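Long-range contact in flagellar hook-associated protein (Burkholderia pseudomallei, PDB 4UT1), which probably serves as a structural component of the bacterial flagellum, forming part of the junction between hook and filament: residues A[112-120]-A[143-154]. Residues are numbered along the deposited sequence; the frame is centred on the assembly and turned at random.
Sequences GIATAITNY and NAQTLASQLVAA. With EDO (1,2-ethanediol), chain C; EDO (1,2-ethanediol), chain H.
Ile113 is the knob of this helix pair: it sits among Leu147, Gln150, Leu151 and Ala154, a single knob-into-hole fit between helix segments 113-120 and 143-154, which run antiparallel at 159° with axes 8.9 Å apart. Its CG1 arm, anti to the carbonyl carbon (chi1 -76°), leads CD1 across the isobutyl group of Leu151 at about a right angle, 3.8 Å from Leu151 CD2. The same arm slides past Gln150 in the opposite sense, CG1 resting 3.9 Å from Gln150 CB. One turn on, the small methyl of Ala116 lets the backbones close to 5.2 Å between the CA atoms of Ala116 and Leu147. Leu147 swings its CG anti to the backbone N (chi1 173°), which brings CD1 against the Ala116 methyl, its branch crossing Ile117 at a slant near CG1. Gln150, extended beyond CG, borders this apolar strip, its NE2 lying 3.8 Å from Ala116 CB. At the far end Asn143 CB meets the edge of the Tyr120 ring, while Ala144 CB approaches Tyr120 CE1 obliquely at 3.7 Å; Phe314 and Phe337 add edge-to-face contacts to that ring. Along the polar flank, one water donates to both Ala116 O and Asn143 O, and a second joins Tyr120 O to Asn143 ND2. An ethanediol, probably from the crystallisation liquor, gives a hydrogen bond to Asn143 OD1 and receives a weak one from Asn119 ND2. Helix 287-322 packs beside the pair through Leu307 and Phe314, as part of the long helical bundle. Between the two segments, cohesion therefore comes mainly from van der Waals packing of Ile113, Ala116, Leu147, the Tyr120 ring and the aliphatic part of Gln150, whereas waters, not direct hydrogen bonds, tie Ala116 O and Tyr120 O to Asn143, the diol being a probable additive.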
ATOM      1  N   GLY A 112     -10.392   6.332  14.455  1.00 20.35           N
ATOM      2  CA  GLY A 112      -9.389   7.082  13.721  1.00 19.08           C
ATOM      3  C   GLY A 112      -9.707   7.167  12.241  1.00 20.23           C
ATOM      4  O   GLY A 112     -10.807   7.548  11.851  1.00 19.13           O
ATOM      5  N   ILE A 113      -8.745   6.783  11.412  1.00 19.08           N
ATOM      6  CA  ILE A 113      -8.906   6.880   9.971  1.00 19.66           C
ATOM      7  C   ILE A 113     -10.123   6.091   9.460  1.00 17.92           C
ATOM      8  O   ILE A 113     -10.776   6.507   8.510  1.00 15.09           O
ATOM      9  CB  ILE A 113      -7.620   6.415   9.257  1.00 19.49           C
ATOM     10  CG1 ILE A 113      -6.555   7.523   9.360  1.00 18.60           C
ATOM     11  CG2 ILE A 113      -7.917   6.056   7.802  1.00 15.70           C
ATOM     12  CD1 ILE A 113      -5.122   7.048   9.260  1.00 17.84           C
ATOM     13  N   ALA A 114     -10.445   4.968  10.098  1.00 17.42           N
ATOM     14  CA  ALA A 114     -11.632   4.209   9.689  1.00 17.40           C
ATOM     15  C   ALA A 114     -12.894   5.049   9.888  1.00 16.35           C
ATOM     16  O   ALA A 114     -13.807   5.048   9.048  1.00 18.33           O
ATOM     17  CB  ALA A 114     -11.733   2.901  10.463  1.00 23.03           C
ATOM     18  N   THR A 115     -12.941   5.787  10.986  1.00 15.06           N
ATOM     19  CA  THR A 115     -14.085   6.647  11.249  1.00 16.90           C
ATOM     20  C   THR A 115     -14.139   7.804  10.255  1.00 14.39           C
ATOM     21  O   THR A 115     -15.211   8.154   9.784  1.00 14.99           O
ATOM     22  CB  THR A 115     -14.068   7.207  12.681  1.00 18.32           C
ATOM     23  OG1 THR A 115     -14.330   6.141  13.601  1.00 24.20           O
ATOM     24  CG2 THR A 115     -15.142   8.264  12.837  1.00 17.31           C
ATOM     25  N   ALA A 116     -12.985   8.392   9.946  1.00 13.42           N
ATOM     26  CA  ALA A 116     -12.930   9.491   8.978  1.00 14.61           C
ATOM     27  C   ALA A 116     -13.418   9.022   7.604  1.00 14.98           C
ATOM     28  O   ALA A 116     -14.103   9.758   6.895  1.00 14.08           O
ATOM     29  CB  ALA A 116     -11.518  10.056   8.873  1.00 14.37           C
ATOM     30  N   ILE A 117     -13.058   7.801   7.225  1.00 15.18           N
ATOM     31  CA  ILE A 117     -13.505   7.260   5.936  1.00 12.54           C
ATOM     32  C   ILE A 117     -15.028   7.084   5.936  1.00 16.93           C
ATOM     33  O   ILE A 117     -15.720   7.551   5.020  1.00 14.26           O
ATOM     34  CB  ILE A 117     -12.814   5.925   5.616  1.00 11.94           C
ATOM     35  CG1 ILE A 117     -11.333   6.158   5.347  1.00 13.89           C
ATOM     36  CG2 ILE A 117     -13.413   5.290   4.371  1.00 16.02           C
ATOM     37  CD1 ILE A 117     -10.552   4.875   5.132  1.00 14.21           C
ATOM     38  N   THR A 118     -15.551   6.424   6.965  1.00 15.47           N
ATOM     39  CA  THR A 118     -17.002   6.231   7.089  1.00 16.33           C
ATOM     40  C   THR A 118     -17.760   7.554   7.012  1.00 16.87           C
ATOM     41  O   THR A 118     -18.782   7.661   6.319  1.00 15.32           O
ATOM     42  CB  THR A 118     -17.370   5.535   8.418  1.00 15.57           C
ATOM     43  OG1 THR A 118     -16.726   4.258   8.479  1.00 22.20           O
ATOM     44  CG2 THR A 118     -18.881   5.349   8.529  1.00 22.20           C
ATOM     45  N   ASN A 119     -17.257   8.552   7.729  1.00 12.56           N
ATOM     46  CA  ASN A 119     -17.887   9.865   7.781  1.00 15.97           C
ATOM     47  C   ASN A 119     -17.869  10.586   6.435  1.00 17.72           C
ATOM     48  O   ASN A 119     -18.814  11.300   6.084  1.00 16.84           O
ATOM     49  CB  ASN A 119     -17.214  10.728   8.856  1.00 15.47           C
ATOM     50  CG  ASN A 119     -17.624  10.323  10.262  1.00 17.25           C
ATOM     51  OD1 ASN A 119     -18.567   9.562  10.436  1.00 18.26           O
ATOM     52  ND2 ASN A 119     -16.919  10.835  11.271  1.00 15.96           N
ATOM     53  N   TYR A 120     -16.800  10.382   5.675  1.00 15.98           N
ATOM     54  CA  TYR A 120     -16.702  10.991   4.358  1.00 10.90           C
ATOM     55  C   TYR A 120     -17.797  10.451   3.446  1.00 14.00           C
ATOM     56  O   TYR A 120     -18.497  11.214   2.785  1.00 13.27           O
ATOM     57  CB  TYR A 120     -15.342  10.735   3.702  1.00 11.06           C
ATOM     58  CG  TYR A 120     -15.305  11.340   2.314  1.00 13.42           C
ATOM     59  CD1 TYR A 120     -15.177  12.714   2.145  1.00 11.86           C
ATOM     60  CD2 TYR A 120     -15.444  10.545   1.172  1.00  9.29           C
ATOM     61  CE1 TYR A 120     -15.168  13.279   0.875  1.00 12.42           C
ATOM     62  CE2 TYR A 120     -15.426  11.100  -0.083  1.00 13.04           C
ATOM     63  CZ  TYR A 120     -15.293  12.462  -0.228  1.00 10.20           C
ATOM     64  OH  TYR A 120     -15.270  13.013  -1.478  1.00 10.60           O
ATOM     65  N   ASN A 143     -15.216  16.963   5.785  1.00 16.59           N
ATOM     66  CA  ASN A 143     -14.968  15.540   6.027  1.00 16.20           C
ATOM     67  C   ASN A 143     -13.732  15.044   5.278  1.00 14.74           C
ATOM     68  O   ASN A 143     -12.922  14.279   5.827  1.00 12.72           O
ATOM     69  CB  ASN A 143     -16.194  14.700   5.616  1.00 12.40           C
ATOM     70  CG  ASN A 143     -17.387  14.953   6.503  1.00 16.61           C
ATOM     71  OD1 ASN A 143     -17.239  15.352   7.651  1.00 17.91           O
ATOM     72  ND2 ASN A 143     -18.584  14.735   5.971  1.00 16.66           N
ATOM     73  N   ALA A 144     -13.609  15.470   4.022  1.00 14.31           N
ATOM     74  CA  ALA A 144     -12.430  15.154   3.205  1.00 12.25           C
ATOM     75  C   ALA A 144     -11.170  15.726   3.850  1.00 14.71           C
ATOM     76  O   ALA A 144     -10.131  15.066   3.908  1.00 12.62           O
ATOM     77  CB  ALA A 144     -12.591  15.700   1.801  1.00 11.55           C
ATOM     78  N   GLN A 145     -11.262  16.959   4.336  1.00 13.14           N
ATOM     79  CA  GLN A 145     -10.088  17.618   4.913  1.00 14.05           C
ATOM     80  C   GLN A 145      -9.661  16.940   6.205  1.00 15.09           C
ATOM     81  O   GLN A 145      -8.467  16.809   6.487  1.00 17.16           O
ATOM     82  CB  GLN A 145     -10.364  19.111   5.140  1.00 18.97           C
ATOM     83  CG  GLN A 145     -10.393  19.900   3.821  1.00 19.69           C
ATOM     84  CD  GLN A 145     -10.893  21.327   3.964  1.00 29.67           C
ATOM     85  OE1 GLN A 145     -11.612  21.657   4.908  1.00 35.60           O
ATOM     86  NE2 GLN A 145     -10.514  22.183   3.015  1.00 35.19           N
ATOM     87  N   THR A 146     -10.643  16.503   6.980  1.00 15.01           N
ATOM     88  CA  THR A 146     -10.412  15.749   8.201  1.00 16.43           C
ATOM     89  C   THR A 146      -9.670  14.447   7.926  1.00 17.44           C
ATOM     90  O   THR A 146      -8.672  14.122   8.585  1.00 15.79           O
ATOM     91  CB  THR A 146     -11.744  15.468   8.907  1.00 15.21           C
ATOM     92  OG1 THR A 146     -12.212  16.689   9.490  1.00 19.21           O
ATOM     93  CG2 THR A 146     -11.593  14.418   9.997  1.00 17.10           C
ATOM     94  N   LEU A 147     -10.144  13.719   6.923  1.00 13.32           N
ATOM     95  CA  LEU A 147      -9.484  12.498   6.511  1.00 10.62           C
ATOM     96  C   LEU A 147      -8.060  12.764   6.029  1.00 10.50           C
ATOM     97  O   LEU A 147      -7.124  12.049   6.400  1.00 10.67           O
ATOM     98  CB  LEU A 147     -10.308  11.813   5.405  1.00 10.11           C
ATOM     99  CG  LEU A 147      -9.645  10.606   4.749  1.00 11.91           C
ATOM    100  CD1 LEU A 147      -9.426   9.498   5.753  1.00 11.88           C
ATOM    101  CD2 LEU A 147     -10.533  10.118   3.585  1.00 13.02           C
ATOM    102  N   ALA A 148      -7.886  13.799   5.214  1.00 12.75           N
ATOM    103  CA  ALA A 148      -6.564  14.097   4.656  1.00 12.39           C
ATOM    104  C   ALA A 148      -5.598  14.455   5.772  1.00 13.18           C
ATOM    105  O   ALA A 148      -4.435  14.051   5.765  1.00 12.04           O
ATOM    106  CB  ALA A 148      -6.645  15.238   3.642  1.00 10.69           C
ATOM    107  N   SER A 149      -6.087  15.211   6.744  1.00 10.49           N
ATOM    108  CA  SER A 149      -5.244  15.592   7.869  1.00 13.17           C
ATOM    109  C   SER A 149      -4.697  14.373   8.581  1.00 11.83           C
ATOM    110  O   SER A 149      -3.518  14.338   8.959  1.00 11.62           O
ATOM    111  CB  SER A 149      -6.030  16.465   8.859  1.00 13.30           C
ATOM    112  OG  SER A 149      -6.179  17.763   8.324  1.00 17.54           O
ATOM    113  N   GLN A 150      -5.552  13.377   8.777  1.00 10.73           N
ATOM    114  CA  GLN A 150      -5.146  12.188   9.519  1.00 12.81           C
ATOM    115  C   GLN A 150      -4.177  11.331   8.716  1.00 10.84           C
ATOM    116  O   GLN A 150      -3.178  10.818   9.254  1.00 11.84           O
ATOM    117  CB  GLN A 150      -6.371  11.383   9.930  1.00 12.26           C
ATOM    118  CG  GLN A 150      -7.151  12.058  11.039  1.00 18.03           C
ATOM    119  CD  GLN A 150      -8.502  11.433  11.266  1.00 22.89           C
ATOM    120  OE1 GLN A 150      -8.619  10.224  11.454  1.00 29.39           O
ATOM    121  NE2 GLN A 150      -9.536  12.251  11.233  1.00 26.70           N
ATOM    122  N   LEU A 151      -4.463  11.175   7.430  1.00 12.85           N
ATOM    123  CA  LEU A 151      -3.584  10.397   6.569  1.00 11.34           C
ATOM    124  C   LEU A 151      -2.207  11.057   6.436  1.00 10.63           C
ATOM    125  O   LEU A 151      -1.195  10.388   6.532  1.00 11.86           O
ATOM    126  CB  LEU A 151      -4.217  10.192   5.196  1.00 13.56           C
ATOM    127  CG  LEU A 151      -5.353   9.171   5.157  1.00 12.99           C
ATOM    128  CD1 LEU A 151      -6.046   9.171   3.793  1.00 12.17           C
ATOM    129  CD2 LEU A 151      -4.845   7.761   5.509  1.00 13.01           C
ATOM    130  N   VAL A 152      -2.172  12.360   6.179  1.00 11.63           N
ATOM    131  CA  VAL A 152      -0.911  13.084   6.098  1.00 12.18           C
ATOM    132  C   VAL A 152      -0.137  13.037   7.437  1.00 14.24           C
ATOM    133  O   VAL A 152       1.067  12.779   7.442  1.00 12.49           O
ATOM    134  CB  VAL A 152      -1.152  14.555   5.663  1.00 14.19           C
ATOM    135  CG1 VAL A 152       0.106  15.391   5.819  1.00 15.90           C
ATOM    136  CG2 VAL A 152      -1.641  14.605   4.244  1.00 15.34           C
ATOM    137  N   ALA A 153      -0.817  13.257   8.564  1.00 14.95           N
ATOM    138  CA  ALA A 153      -0.165  13.157   9.873  1.00 12.85           C
ATOM    139  C   ALA A 153       0.343  11.738  10.109  1.00 15.46           C
ATOM    140  O   ALA A 153       1.421  11.548  10.663  1.00 12.40           O
ATOM    141  CB  ALA A 153      -1.116  13.590  11.006  1.00 11.70           C
ATOM    142  N   ALA A 154      -0.414  10.740   9.652  1.00 12.29           N
ATOM    143  CA  ALA A 154       0.056   9.363   9.733  1.00 14.46           C
ATOM    144  C   ALA A 154       1.377   9.171   8.973  1.00 14.63           C
ATOM    145  O   ALA A 154       2.281   8.490   9.453  1.00 15.23           O
ATOM    146  CB  ALA A 154      -0.997   8.404   9.200  1.00 11.23           C
TER
HETATM  147  C1  EDO C1629     -15.352  15.134  10.526  1.00 28.99           C
HETATM  148  O1  EDO C1629     -15.376  16.201   9.564  1.00 27.51           O
HETATM  149  C2  EDO C1629     -15.685  13.811   9.837  1.00 24.20           C
HETATM  150  O2  EDO C1629     -14.635  12.843  10.004  1.00 18.48           O
HETATM  151  C1  EDO H1634     -21.369  14.216   7.850  1.00 19.46           C
HETATM  152  O1  EDO H1634     -21.147  15.065   6.730  1.00 24.15           O
HETATM  153  C2  EDO H1634     -21.156  12.760   7.493  1.00 21.41           C
HETATM  154  O2  EDO H1634     -20.748  12.080   8.680  1.00 25.50           O
HETATM  155  O   HOH W   1     -14.199  12.370   7.513  1.00 15.35           O
HETATM  156  O   HOH W   2     -18.283  13.748   3.015  1.00 16.33           O